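PDB 4EL6: IL-4-inducing protein, which binds IgE through a beta/gamma-crystallin fold and thereby activates basophils independently of antigen, triggering their release of interleukin-4. Local coordinates for residues A[77-81]-A[82-86]. Sequence-based numbering, arbitrary orientation.
Sequences DDFTK and SGFKG
Phe-79 and Ser-82 close a short 3-10 turn through the backbone bond from Ser-82 N to Phe-79 O (3.1 Å, N-H...O angle 162°), one residue on from the like bond between Lys-81 N and Asp-78 O. The same carbonyl of Phe-79 is gripped a second time: Ser-82 OG donates to Phe-79 O over 2.8 Å in the carbonyl plane, on a lone pair, whereas Ser-82 N approaches from above that plane. Setting OG between its own backbone N and carbonyl carbon (chi1 76°) brings the hydroxyl back over the turn, and it also lies 3.5 Å above the plane of the Phe-79 ring, over its centre. Lys-85 O meets the edge of that ring in plane, 3.6 Å from Phe-79 CE2. Farther out, the Phe-79 edge is turned to the face of Phe-84 in a T-shaped stack, with planes at 87° and Phe-79 CZ 4.2 Å from Phe-84 CE2. The exposed Lys-85 chain, extended beyond CG, lies against the Thr-80 carbonyl, its CE carbon 3.2 Å from Thr-80 O; this is a van der Waals contact of the methylene chain, not a bond from NZ. One water donates to both Thr-80 O and Ser-82 O, bridging the turn. At the start of the turn, Thr-80 OG1 donates to Asp-78 OD1 on the syn side (2.7 Å), and the bond from Thr-80 N to the same oxygen is weak. In this crystallin-type domain the segment belongs to the connection between strands 75-76 and 89-95, which lie in different sheets; Phe-79 is backbone-bonded to Gly-38, just ahead of strand 39-41, while Phe-84 packs on the loop residues Asp-59 and Arg-66.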
loop_
_atom_site.group_PDB
_atom_site.type_symbol
_atom_site.label_atom_id
_atom_site.label_comp_id
_atom_site.label_asym_id
_atom_site.label_seq_id
_atom_site.Cartn_x
_atom_site.Cartn_y
_atom_site.Cartn_z
ATOM N N ASP A 77 -0.601 -11.474 -0.143
ATOM C CA ASP A 77 -0.380 -12.392 0.943
ATOM C C ASP A 77 1.090 -12.637 1.280
ATOM O O ASP A 77 1.417 -13.040 2.397
ATOM C CB ASP A 77 -1.020 -13.746 0.562
ATOM C CG ASP A 77 -2.533 -13.731 0.585
ATOM O OD1 ASP A 77 -3.163 -12.931 1.343
ATOM O OD2 ASP A 77 -3.080 -14.619 -0.130
ATOM N N ASP A 78 1.944 -12.503 0.291
ATOM C CA ASP A 78 3.405 -12.619 0.561
ATOM C C ASP A 78 4.147 -11.487 -0.135
ATOM O O ASP A 78 4.555 -11.542 -1.314
ATOM C CB ASP A 78 4.016 -13.975 0.182
ATOM C CG ASP A 78 5.455 -14.068 0.581
ATOM O OD1 ASP A 78 6.064 -13.027 1.000
ATOM O OD2 ASP A 78 5.950 -15.223 0.633
ATOM N N PHE A 79 4.259 -10.401 0.626
ATOM C CA PHE A 79 4.792 -9.171 0.070
ATOM C C PHE A 79 6.309 -9.303 -0.205
ATOM O O PHE A 79 6.835 -8.633 -1.041
ATOM C CB PHE A 79 4.573 -8.040 1.027
ATOM C CG PHE A 79 4.874 -6.682 0.422
ATOM C CD1 PHE A 79 3.957 -6.110 -0.408
ATOM C CD2 PHE A 79 6.078 -6.014 0.662
ATOM C CE1 PHE A 79 4.207 -4.878 -1.008
ATOM C CE2 PHE A 79 6.313 -4.765 0.091
ATOM C CZ PHE A 79 5.415 -4.233 -0.775
ATOM N N THR A 80 6.942 -10.240 0.474
ATOM C CA THR A 80 8.360 -10.502 0.293
ATOM C C THR A 80 8.635 -10.995 -1.100
ATOM O O THR A 80 9.773 -10.902 -1.544
ATOM C CB THR A 80 8.984 -11.433 1.393
ATOM O OG1 THR A 80 8.743 -12.806 1.069
ATOM C CG2 THR A 80 8.419 -11.126 2.794
ATOM N N LYS A 81 7.625 -11.552 -1.767
ATOM C CA LYS A 81 7.703 -12.074 -3.111
ATOM C C LYS A 81 7.109 -11.210 -4.195
ATOM O O LYS A 81 7.043 -11.592 -5.383
ATOM C CB LYS A 81 7.087 -13.472 -3.147
ATOM C CG LYS A 81 7.895 -14.479 -2.345
ATOM C CD LYS A 81 7.224 -15.846 -2.474
ATOM C CE LYS A 81 8.071 -16.930 -1.830
ATOM N NZ LYS A 81 7.236 -18.170 -1.675
ATOM N N SER A 82 6.788 -9.969 -3.826
ATOM C CA SER A 82 6.236 -9.017 -4.746
ATOM C C SER A 82 7.424 -8.345 -5.474
ATOM O O SER A 82 8.570 -8.818 -5.368
ATOM C CB SER A 82 5.319 -8.052 -4.000
ATOM O OG SER A 82 6.032 -7.098 -3.251
ATOM N N GLY A 83 7.165 -7.251 -6.143
ATOM C CA GLY A 83 8.166 -6.549 -6.946
ATOM C C GLY A 83 9.352 -6.055 -6.179
ATOM O O GLY A 83 10.456 -5.973 -6.741
ATOM N N PHE A 84 9.104 -5.668 -4.915
ATOM C CA PHE A 84 10.157 -5.233 -3.967
ATOM C C PHE A 84 9.695 -5.478 -2.541
ATOM O O PHE A 84 8.492 -5.564 -2.223
ATOM C CB PHE A 84 10.486 -3.766 -4.161
ATOM C CG PHE A 84 9.302 -2.884 -4.041
ATOM C CD1 PHE A 84 8.476 -2.603 -5.141
ATOM C CD2 PHE A 84 8.971 -2.303 -2.818
ATOM C CE1 PHE A 84 7.413 -1.744 -5.009
ATOM C CE2 PHE A 84 7.897 -1.464 -2.696
ATOM C CZ PHE A 84 7.105 -1.196 -3.756
ATOM N N LYS A 85 10.678 -5.633 -1.667
ATOM C CA LYS A 85 10.458 -5.955 -0.256
ATOM C C LYS A 85 10.269 -4.762 0.658
ATOM O O LYS A 85 9.556 -4.863 1.688
ATOM C CB LYS A 85 11.580 -6.798 0.264
ATOM C CG LYS A 85 11.718 -8.132 -0.422
ATOM C CD LYS A 85 12.873 -8.924 0.073
ATOM C CE LYS A 85 12.746 -10.398 -0.431
ATOM N NZ LYS A 85 13.969 -11.069 0.099
ATOM N N GLY A 86 10.906 -3.644 0.314
ATOM C CA GLY A 86 10.978 -2.534 1.234
ATOM C C GLY A 86 10.294 -1.325 0.703
ATOM O O GLY A 86 10.548 -0.842 -0.439
HETATM O O HOH W 1 10.436 -9.077 -3.521
#